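Local coordinates for protein glycoside Hydrolase Family 43_12 (Metagenome, PDB 7JVH) that probably hydrolyses glycosidic bonds in plant cell-wall polysaccharides such as arabinoxylan, as a family 43 glycoside hydrolase with a C-terminal concanavalin A-like domain, at residues F33-E38 / Q438-Y443; D40-N45 / N379-Y384; P49-S54 / S358-M363. All coordinates share one frame; numbering follows the deposited sequence.

Contact 1: F33-E38 / Q438-Y443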
loop_
_atom_site.group_PDB
_atom_site.type_symbol
_atom_site.label_atom_id
_atom_site.label_comp_id
_atom_site.label_asym_id
_atom_site.label_seq_id
_atom_site.Cartn_x
_atom_site.Cartn_y
_atom_site.Cartn_z
ATOM N N PHE A 33 16.399 -2.063 14.098
ATOM C CA PHE A 33 15.004 -2.465 14.051
ATOM C C PHE A 33 14.923 -3.896 13.516
ATOM O O PHE A 33 15.543 -4.210 12.505
ATOM C CB PHE A 33 14.147 -1.528 13.173
ATOM C CG PHE A 33 12.676 -1.708 13.388
ATOM C CD1 PHE A 33 11.955 -2.650 12.680
ATOM C CD2 PHE A 33 12.011 -0.943 14.327
ATOM C CE1 PHE A 33 10.591 -2.819 12.893
ATOM C CE2 PHE A 33 10.633 -1.093 14.540
ATOM C CZ PHE A 33 9.930 -2.041 13.824
ATOM N N THR A 34 14.148 -4.740 14.199
ATOM C CA THR A 34 13.910 -6.114 13.778
ATOM C C THR A 34 12.420 -6.346 13.667
ATOM O O THR A 34 11.680 -6.014 14.589
ATOM C CB THR A 34 14.529 -7.160 14.768
ATOM O OG1 THR A 34 15.934 -6.921 14.886
ATOM C CG2 THR A 34 14.317 -8.566 14.290
ATOM N N TYR A 35 11.998 -6.906 12.529
ATOM C CA TYR A 35 10.614 -7.275 12.275
ATOM C C TYR A 35 10.555 -8.749 11.879
ATOM O O TYR A 35 11.247 -9.168 10.941
ATOM C CB TYR A 35 10.015 -6.398 11.163
ATOM C CG TYR A 35 8.628 -6.827 10.708
ATOM C CD1 TYR A 35 7.492 -6.441 11.412
ATOM C CD2 TYR A 35 8.457 -7.615 9.577
ATOM C CE1 TYR A 35 6.230 -6.835 11.010
ATOM C CE2 TYR A 35 7.199 -8.019 9.158
ATOM C CZ TYR A 35 6.083 -7.616 9.867
ATOM O OH TYR A 35 4.826 -8.014 9.450
ATOM N N THR A 36 9.732 -9.521 12.604
ATOM C CA THR A 36 9.567 -10.954 12.390
ATOM C C THR A 36 8.099 -11.299 12.201
ATOM O O THR A 36 7.300 -11.131 13.120
ATOM C CB THR A 36 10.168 -11.799 13.569
ATOM O OG1 THR A 36 11.581 -11.596 13.634
ATOM C CG2 THR A 36 9.877 -13.294 13.393
ATOM N N GLY A 37 7.764 -11.801 11.002
ATOM C CA GLY A 37 6.428 -12.285 10.680
ATOM C C GLY A 37 6.291 -13.717 11.155
ATOM O O GLY A 37 7.246 -14.491 11.066
ATOM N N GLU A 38 5.108 -14.060 11.682
ATOM C CA GLU A 38 4.855 -15.336 12.367
ATOM C C GLU A 38 3.411 -15.782 12.125
ATOM O O GLU A 38 2.700 -16.158 13.063
ATOM C CB GLU A 38 5.077 -15.224 13.894
ATOM C CG GLU A 38 6.415 -14.662 14.358
ATOM C CD GLU A 38 6.350 -14.067 15.775
ATOM O OE1 GLU A 38 5.494 -13.211 16.068
ATOM O OE2 GLU A 38 7.186 -14.439 16.626
ATOM N N GLN A 438 2.878 -3.303 8.487
ATOM C CA GLN A 438 2.513 -4.556 9.137
ATOM C C GLN A 438 2.176 -5.539 8.015
ATOM O O GLN A 438 1.129 -5.416 7.351
ATOM C CB GLN A 438 1.340 -4.381 10.089
ATOM C CG GLN A 438 0.885 -5.668 10.742
ATOM C CD GLN A 438 0.019 -5.465 11.988
ATOM O OE1 GLN A 438 -0.164 -4.349 12.453
ATOM N NE2 GLN A 438 -0.495 -6.560 12.537
ATOM N N GLN A 439 3.073 -6.514 7.804
ATOM C CA GLN A 439 2.950 -7.470 6.709
ATOM C C GLN A 439 2.272 -8.768 7.110
ATOM O O GLN A 439 2.000 -9.608 6.259
ATOM C CB GLN A 439 4.320 -7.746 6.093
ATOM C CG GLN A 439 4.848 -6.555 5.309
ATOM C CD GLN A 439 6.154 -6.855 4.615
ATOM O OE1 GLN A 439 7.185 -6.984 5.254
ATOM N NE2 GLN A 439 6.122 -6.938 3.301
ATOM N N HIS A 440 1.968 -8.909 8.402
ATOM C CA HIS A 440 1.419 -10.133 8.975
ATOM C C HIS A 440 0.404 -9.805 10.054
ATOM O O HIS A 440 0.488 -8.735 10.703
ATOM C CB HIS A 440 2.541 -10.957 9.637
ATOM C CG HIS A 440 3.653 -11.305 8.708
ATOM N ND1 HIS A 440 4.652 -10.414 8.392
ATOM C CD2 HIS A 440 3.926 -12.442 8.025
ATOM C CE1 HIS A 440 5.491 -10.990 7.547
ATOM N NE2 HIS A 440 5.078 -12.222 7.317
ATOM N N ILE A 441 -0.514 -10.753 10.281
ATOM C CA ILE A 441 -1.481 -10.647 11.374
ATOM C C ILE A 441 -0.753 -10.880 12.697
ATOM O O ILE A 441 -0.983 -10.172 13.678
ATOM C CB ILE A 441 -2.622 -11.671 11.225
ATOM C CG1 ILE A 441 -3.292 -11.543 9.856
ATOM C CG2 ILE A 441 -3.667 -11.439 12.307
ATOM C CD1 ILE A 441 -4.296 -12.636 9.578
ATOM N N LYS A 442 0.122 -11.889 12.704
ATOM C CA LYS A 442 0.952 -12.217 13.862
ATOM C C LYS A 442 2.390 -11.797 13.607
ATOM O O LYS A 442 3.021 -12.293 12.692
ATOM C CB LYS A 442 0.919 -13.708 14.141
ATOM C CG LYS A 442 -0.337 -14.187 14.835
ATOM C CD LYS A 442 -0.286 -15.697 15.022
ATOM C CE LYS A 442 -1.512 -16.174 15.783
ATOM N NZ LYS A 442 -1.478 -17.666 15.950
ATOM N N TYR A 443 2.892 -10.862 14.414
ATOM C CA TYR A 443 4.266 -10.409 14.289
ATOM C C TYR A 443 4.855 -10.016 15.646
ATOM O O TYR A 443 4.153 -9.885 16.648
ATOM C CB TYR A 443 4.420 -9.282 13.233
ATOM C CG TYR A 443 4.150 -7.877 13.711
ATOM C CD1 TYR A 443 5.178 -7.086 14.228
ATOM C CD2 TYR A 443 2.876 -7.318 13.629
ATOM C CE1 TYR A 443 4.946 -5.799 14.664
ATOM C CE2 TYR A 443 2.636 -6.019 14.038
ATOM C CZ TYR A 443 3.670 -5.271 14.562
ATOM O OH TYR A 443 3.416 -3.981 15.002
#

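Contact 2: D40-N45 / N379-Y384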
loop_
_atom_site.group_PDB
_atom_site.type_symbol
_atom_site.label_atom_id
_atom_site.label_comp_id
_atom_site.label_asym_id
_atom_site.label_seq_id
_atom_site.Cartn_x
_atom_site.Cartn_y
_atom_site.Cartn_z
ATOM N N ASP A 40 0.338 -18.167 10.928
ATOM C CA ASP A 40 -0.037 -19.566 10.951
ATOM C C ASP A 40 -0.040 -20.196 9.549
ATOM O O ASP A 40 0.470 -21.301 9.356
ATOM C CB ASP A 40 -1.429 -19.713 11.572
ATOM C CG ASP A 40 -1.483 -19.280 13.016
ATOM O OD1 ASP A 40 -0.428 -19.139 13.673
ATOM O OD2 ASP A 40 -2.601 -19.075 13.522
ATOM N N ILE A 41 -0.619 -19.477 8.583
ATOM C CA ILE A 41 -0.879 -19.988 7.252
ATOM C C ILE A 41 0.394 -20.498 6.539
ATOM O O ILE A 41 0.354 -21.497 5.829
ATOM C CB ILE A 41 -1.626 -18.946 6.366
ATOM C CG1 ILE A 41 -2.287 -19.615 5.159
ATOM C CG2 ILE A 41 -0.688 -17.845 5.905
ATOM C CD1 ILE A 41 -3.489 -20.464 5.530
ATOM N N TYR A 42 1.508 -19.787 6.729
ATOM C CA TYR A 42 2.769 -20.104 6.080
ATOM C C TYR A 42 3.446 -21.278 6.786
ATOM O O TYR A 42 4.033 -22.150 6.122
ATOM C CB TYR A 42 3.702 -18.897 6.071
ATOM C CG TYR A 42 3.100 -17.684 5.397
ATOM C CD1 TYR A 42 2.724 -17.737 4.069
ATOM C CD2 TYR A 42 2.909 -16.480 6.086
ATOM C CE1 TYR A 42 2.185 -16.653 3.438
ATOM C CE2 TYR A 42 2.362 -15.375 5.456
ATOM C CZ TYR A 42 2.001 -15.471 4.132
ATOM O OH TYR A 42 1.459 -14.390 3.484
ATOM N N ALA A 43 3.359 -21.291 8.125
ATOM C CA ALA A 43 3.904 -22.362 8.955
ATOM C C ALA A 43 3.214 -23.711 8.695
ATOM O O ALA A 43 3.856 -24.751 8.721
ATOM C CB ALA A 43 3.794 -21.976 10.428
ATOM N N LYS A 44 1.901 -23.663 8.456
ATOM C CA LYS A 44 1.074 -24.828 8.169
ATOM C C LYS A 44 1.096 -25.297 6.706
ATOM O O LYS A 44 0.637 -26.392 6.423
ATOM C CB LYS A 44 -0.377 -24.560 8.559
ATOM C CG LYS A 44 -0.614 -24.326 10.050
ATOM C CD LYS A 44 -2.051 -23.946 10.373
ATOM C CE LYS A 44 -3.010 -24.798 9.533
ATOM N NZ LYS A 44 -4.342 -24.931 10.152
ATOM N N ASN A 45 1.645 -24.482 5.806
ATOM C CA ASN A 45 1.704 -24.804 4.388
ATOM C C ASN A 45 3.105 -24.515 3.863
ATOM O O ASN A 45 3.305 -23.525 3.163
ATOM C CB ASN A 45 0.684 -23.969 3.603
ATOM C CG ASN A 45 -0.745 -24.227 4.015
ATOM O OD1 ASN A 45 -1.433 -25.038 3.382
ATOM N ND2 ASN A 45 -1.221 -23.507 5.052
ATOM N N ASN A 379 8.809 -12.889 1.455
ATOM C CA ASN A 379 7.443 -13.394 1.572
ATOM C C ASN A 379 7.419 -14.504 2.618
ATOM O O ASN A 379 8.445 -14.776 3.265
ATOM C CB ASN A 379 6.889 -13.863 0.223
ATOM C CG ASN A 379 5.404 -13.584 0.082
ATOM O OD1 ASN A 379 4.580 -14.168 0.798
ATOM N ND2 ASN A 379 5.050 -12.670 -0.805
ATOM N N GLY A 380 6.258 -15.126 2.822
ATOM C CA GLY A 380 6.094 -16.089 3.899
ATOM C C GLY A 380 6.400 -15.460 5.258
ATOM O O GLY A 380 6.122 -14.287 5.483
ATOM N N ASN A 381 6.958 -16.265 6.161
ATOM C CA ASN A 381 7.433 -15.830 7.462
ATOM C C ASN A 381 8.939 -15.649 7.391
ATOM O O ASN A 381 9.655 -16.493 6.873
ATOM C CB ASN A 381 7.052 -16.828 8.546
ATOM C CG ASN A 381 5.594 -16.754 8.907
ATOM O OD1 ASN A 381 4.961 -15.721 8.720
ATOM N ND2 ASN A 381 5.042 -17.832 9.425
ATOM N N PHE A 382 9.408 -14.508 7.907
ATOM C CA PHE A 382 10.780 -14.074 7.767
ATOM C C PHE A 382 11.100 -13.045 8.845
ATOM O O PHE A 382 10.221 -12.614 9.588
ATOM C CB PHE A 382 11.017 -13.496 6.382
ATOM C CG PHE A 382 10.191 -12.273 6.085
ATOM C CD1 PHE A 382 10.637 -11.010 6.412
ATOM C CD2 PHE A 382 8.954 -12.396 5.463
ATOM C CE1 PHE A 382 9.873 -9.901 6.126
ATOM C CE2 PHE A 382 8.195 -11.290 5.169
ATOM C CZ PHE A 382 8.648 -10.036 5.505
ATOM N N THR A 383 12.377 -12.673 8.921
ATOM C CA THR A 383 12.873 -11.673 9.838
ATOM C C THR A 383 13.678 -10.669 9.041
ATOM O O THR A 383 14.556 -11.055 8.258
ATOM C CB THR A 383 13.738 -12.287 10.949
ATOM O OG1 THR A 383 12.879 -12.947 11.878
ATOM C CG2 THR A 383 14.537 -11.235 11.687
ATOM N N TYR A 384 13.352 -9.379 9.243
ATOM C CA TYR A 384 14.093 -8.266 8.681
ATOM C C TYR A 384 14.722 -7.495 9.839
ATOM O O TYR A 384 14.017 -6.877 10.640
ATOM C CB TYR A 384 13.172 -7.377 7.860
ATOM C CG TYR A 384 13.790 -6.077 7.378
ATOM C CD1 TYR A 384 15.089 -6.040 6.897
ATOM C CD2 TYR A 384 13.052 -4.880 7.379
ATOM C CE1 TYR A 384 15.656 -4.865 6.456
ATOM C CE2 TYR A 384 13.620 -3.694 6.919
ATOM C CZ TYR A 384 14.919 -3.692 6.462
ATOM O OH TYR A 384 15.514 -2.539 6.007
HETATM O O HOH W 1 1.996 -14.321 0.937
#

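Contact 3: P49-S54 / S358-M363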
loop_
_atom_site.group_PDB
_atom_site.type_symbol
_atom_site.label_atom_id
_atom_site.label_comp_id
_atom_site.label_asym_id
_atom_site.label_seq_id
_atom_site.Cartn_x
_atom_site.Cartn_y
_atom_site.Cartn_z
ATOM N N PRO A 49 9.307 -27.247 -3.948
ATOM C CA PRO A 49 10.307 -26.518 -4.734
ATOM C C PRO A 49 9.771 -25.614 -5.849
ATOM O O PRO A 49 10.470 -24.668 -6.211
ATOM C CB PRO A 49 11.158 -27.652 -5.348
ATOM C CG PRO A 49 10.979 -28.804 -4.417
ATOM C CD PRO A 49 9.574 -28.698 -3.891
ATOM N N ASN A 50 8.590 -25.932 -6.373
ATOM C CA ASN A 50 8.017 -25.178 -7.513
ATOM C C ASN A 50 6.832 -24.327 -7.069
ATOM O O ASN A 50 6.015 -23.988 -7.916
ATOM C CB ASN A 50 7.487 -26.136 -8.574
ATOM C CG ASN A 50 6.255 -26.865 -8.103
ATOM O OD1 ASN A 50 6.226 -27.372 -6.996
ATOM N ND2 ASN A 50 5.230 -26.910 -8.929
ATOM N N GLU A 51 6.766 -23.965 -5.800
ATOM C CA GLU A 51 5.601 -23.193 -5.333
ATOM C C GLU A 51 6.045 -21.827 -4.814
ATOM O O GLU A 51 7.235 -21.625 -4.630
ATOM C CB GLU A 51 4.898 -23.999 -4.249
ATOM C CG GLU A 51 4.116 -25.173 -4.789
ATOM C CD GLU A 51 3.580 -26.081 -3.706
ATOM O OE1 GLU A 51 4.337 -26.363 -2.780
ATOM O OE2 GLU A 51 2.426 -26.497 -3.793
ATOM N N PHE A 52 5.085 -20.929 -4.631
ATOM C CA PHE A 52 5.318 -19.576 -4.070
ATOM C C PHE A 52 4.059 -19.147 -3.331
ATOM O O PHE A 52 3.004 -19.703 -3.578
ATOM C CB PHE A 52 5.705 -18.555 -5.137
ATOM C CG PHE A 52 4.586 -18.046 -6.008
ATOM C CD1 PHE A 52 4.027 -18.848 -6.981
ATOM C CD2 PHE A 52 4.113 -16.755 -5.882
ATOM C CE1 PHE A 52 3.027 -18.371 -7.805
ATOM C CE2 PHE A 52 3.095 -16.294 -6.691
ATOM C CZ PHE A 52 2.551 -17.103 -7.650
ATOM N N TYR A 53 4.220 -18.234 -2.385
ATOM C CA TYR A 53 3.110 -17.667 -1.632
ATOM C C TYR A 53 2.526 -16.452 -2.357
ATOM O O TYR A 53 3.271 -15.617 -2.871
ATOM C CB TYR A 53 3.588 -17.266 -0.232
ATOM C CG TYR A 53 3.977 -18.440 0.664
ATOM C CD1 TYR A 53 3.089 -19.484 0.896
ATOM C CD2 TYR A 53 5.212 -18.483 1.309
ATOM C CE1 TYR A 53 3.409 -20.525 1.731
ATOM C CE2 TYR A 53 5.547 -19.530 2.147
ATOM C CZ TYR A 53 4.642 -20.553 2.351
ATOM O OH TYR A 53 4.942 -21.620 3.159
ATOM N N SER A 54 1.200 -16.466 -2.286
ATOM C CA SER A 54 0.250 -15.439 -2.746
ATOM C C SER A 54 -0.677 -15.080 -1.586
ATOM O O SER A 54 -1.477 -15.882 -1.155
ATOM C CB SER A 54 -0.509 -15.854 -3.945
ATOM O OG SER A 54 -1.211 -14.753 -4.469
ATOM N N SER A 358 -6.022 -20.161 -2.185
ATOM C CA SER A 358 -5.083 -20.739 -1.254
ATOM C C SER A 358 -3.794 -19.952 -1.343
ATOM O O SER A 358 -3.491 -19.315 -2.357
ATOM C CB SER A 358 -4.860 -22.230 -1.503
ATOM O OG SER A 358 -4.507 -22.455 -2.842
ATOM N N ILE A 359 -3.042 -20.021 -0.245
ATOM C CA ILE A 359 -1.771 -19.340 -0.070
ATOM C C ILE A 359 -0.687 -19.763 -1.057
ATOM O O ILE A 359 0.212 -18.986 -1.340
ATOM C CB ILE A 359 -1.311 -19.510 1.385
ATOM C CG1 ILE A 359 -0.389 -18.368 1.785
ATOM C CG2 ILE A 359 -0.697 -20.875 1.613
ATOM C CD1 ILE A 359 -1.068 -17.030 1.917
ATOM N N LYS A 360 -0.803 -20.988 -1.591
ATOM C CA LYS A 360 0.187 -21.560 -2.511
ATOM C C LYS A 360 -0.319 -21.596 -3.923
ATOM O O LYS A 360 -1.444 -21.963 -4.157
ATOM C CB LYS A 360 0.545 -22.970 -2.101
ATOM C CG LYS A 360 1.332 -23.013 -0.807
ATOM C CD LYS A 360 1.200 -24.362 -0.125
ATOM C CE LYS A 360 2.077 -25.416 -0.740
ATOM N NZ LYS A 360 1.587 -26.785 -0.425
ATOM N N GLN A 361 0.575 -21.239 -4.832
ATOM C CA GLN A 361 0.339 -21.235 -6.288
ATOM C C GLN A 361 1.566 -21.870 -6.921
ATOM O O GLN A 361 2.656 -21.681 -6.385
ATOM C CB GLN A 361 0.318 -19.807 -6.824
ATOM C CG GLN A 361 -0.793 -18.948 -6.255
ATOM C CD GLN A 361 -2.078 -19.325 -6.925
ATOM O OE1 GLN A 361 -2.115 -19.482 -8.129
ATOM N NE2 GLN A 361 -3.128 -19.497 -6.144
ATOM N N LYS A 362 1.391 -22.590 -8.024
ATOM C CA LYS A 362 2.581 -23.152 -8.686
ATOM C C LYS A 362 3.280 -21.986 -9.370
ATOM O O LYS A 362 2.584 -21.143 -9.883
ATOM C CB LYS A 362 2.133 -24.227 -9.674
ATOM C CG LYS A 362 0.945 -25.051 -9.211
ATOM C CD LYS A 362 0.401 -25.996 -10.252
ATOM C CE LYS A 362 -1.015 -25.683 -10.682
ATOM N NZ LYS A 362 -1.947 -26.797 -10.409
HETATM N N MSE A 363 4.611 -21.960 -9.382
HETATM C CA MSE A 363 5.363 -20.880 -10.071
HETATM C C MSE A 363 5.423 -21.182 -11.572
HETATM O O MSE A 363 5.087 -22.281 -11.986
HETATM C CB MSE A 363 6.819 -20.837 -9.594
HETATM C CG MSE A 363 7.034 -20.556 -8.129
HETATM SE SE MSE A 363 8.900 -20.297 -7.699
HETATM C CE MSE A 363 9.557 -18.921 -8.808
#

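Contact 1: F33-E38 / Q438-Y443
In the antiparallel sheet of the C-terminal β-sandwich, the end of strand 28-37 meets the loop that leads into strand 442-451, and Tyr35 reaches across to His440, Gln439 and Tyr443. Its hydroxyl is gripped twice. Tyr35 OH lies in the plane of the imidazole, at the ring edge, 2.6 Å from His440 ND1 in a hydrogen bond that either partner could donate. The second bond comes from the backbone, Gln439 N to Tyr35 OH at 2.8 Å, and is distinctly bent (138° at the hydrogen). A chi1 of 173° turns the Tyr35 ring away from its own backbone N and carries the hydroxyl to these two partners. The side chains of Tyr35 and Tyr443 cross at about a right angle: Tyr35 CE1 is 3.4 Å from Tyr443 CD1, and the rings meet obliquely, their planes 39° apart.

The sheet registers here through Gly37 and Tyr443, an antiparallel non-hydrogen-bonded pair. Gly37 CA sits over the centre of the imidazole face, 3.4 Å from the centroid of the His440 ring, in a CH-pi contact. His440 is held at its far nitrogen too, since NE2 bonds to Gly380 O. Beyond the strand end, Glu38 N donates to Lys442 O at 2.9 Å. The side chains of Glu38 and Lys442 have their polar partners elsewhere: Glu38 OE1 bonds to Thr444, and Lys442 NZ forms a salt bridge with Asp40.

Contact 2: D40-N45 / N379-Y384
The ring of Tyr42 lies flat against Gly380, with Gly380 CA over the centre of one face at 3.7 Å from the centroid of the Tyr42 ring and only 10° off the ring normal, a clear CH-pi contact. The opposite face is covered by Ile41 CG2 from its own helical turn. At the ring edge stands Asn381, whose OD1 comes within 3.4 Å of Tyr42 CD2; amide and ring planes are nearly perpendicular, at 86°. Tyr42 chi1 of -57° places CG anti to the carbonyl carbon and swings the ring out from the short helix 40-43 toward the loop.

At the phenol end a water bridges the segments: it accepts from Tyr42 OH at 2.6 Å and donates to Asn379 OD1 at 2.6 Å. That same OD1 accepts a second hydrogen bond, from Gly380 N at 2.8 Å. Farther out, Asn379 ND2 is fixed by Pro55 O and Asn381 ND2 by Asp39 O, while Gly380 O accepts from Gln58 NE2. Tyr53 adds an edge-to-face contact with Tyr42. In the fold, helix 40-43, which follows strand 28-37, packs here on the loop leading into strand 383-386 of the sandwich sheet.

Direct contact is thus mainly carbon against an aromatic face, the ring sandwiched between Gly380 CA and Ile41 CG2, whereas a single water relays the polar link from hydroxyl to amide.

Contact 3: P49-S54 / S358-M363
Strands 51-53 and 360-362 run antiparallel with a marked twist, their axes 4.7 Å apart and their directions at 141°. Phe52 and Gln361 form the hydrogen-bonded pair, Phe52 N to Gln361 O and Gln361 N to Phe52 O, both 3.1 Å. The pairing is extended at each end by Met363 N to Asn50 O and by Ser54 N to Ile359 O, each 2.9 Å.

On the face bearing Phe52 and Gln361, chi1 of 76° sets CG of Phe52 between backbone N and carbonyl carbon, turning the ring across the partner strand. CE1 of Phe52 rests against CB of Gln361, and Phe52 CD1 lies 3.6 Å from CG of Met363, a selenomethionine. On the other face Tyr53 lies alongside Lys360, and its CD1 is 3.8 Å from Ile359 CG1. Lys360 bends at chi3 to bring NZ to Glu51 OE2 in a long salt bridge of 3.5 Å. Glu51 OE1 also takes the N-H of Lys48, and Tyr53 OH bonds to Asn45 O.

Here the two-stranded antiparallel sheet joins chain parts some 300 residues apart; in sequence its strands come before and after five four-stranded sheets, consistent with the five-bladed β-propeller of family 43.

Overall arrangement
The three contacts lie along the probable junction of two domains, each pairing segments remote in sequence. Along the chain they close like brackets: 33-38, 40-45 and 49-54 come in order, and their partners return in reverse, 358-363, then 379-384, then 438-443. Contacts 1 and 2 have centres about 10 Å apart and meet in one sheet, where strand 383-386 flanks strand 28-37; Thr36 OG1 and Thr383 OG1 lie 2.6 Å apart. Contact 2 touches contact 3, about 13 Å away between centres, through Tyr53 and Ile359. Contacts 1 and 3, about 20 Å apart between centres, do not touch. Contact 2 thus lies between the sandwich sheet and the two strands flanking the propeller in sequence.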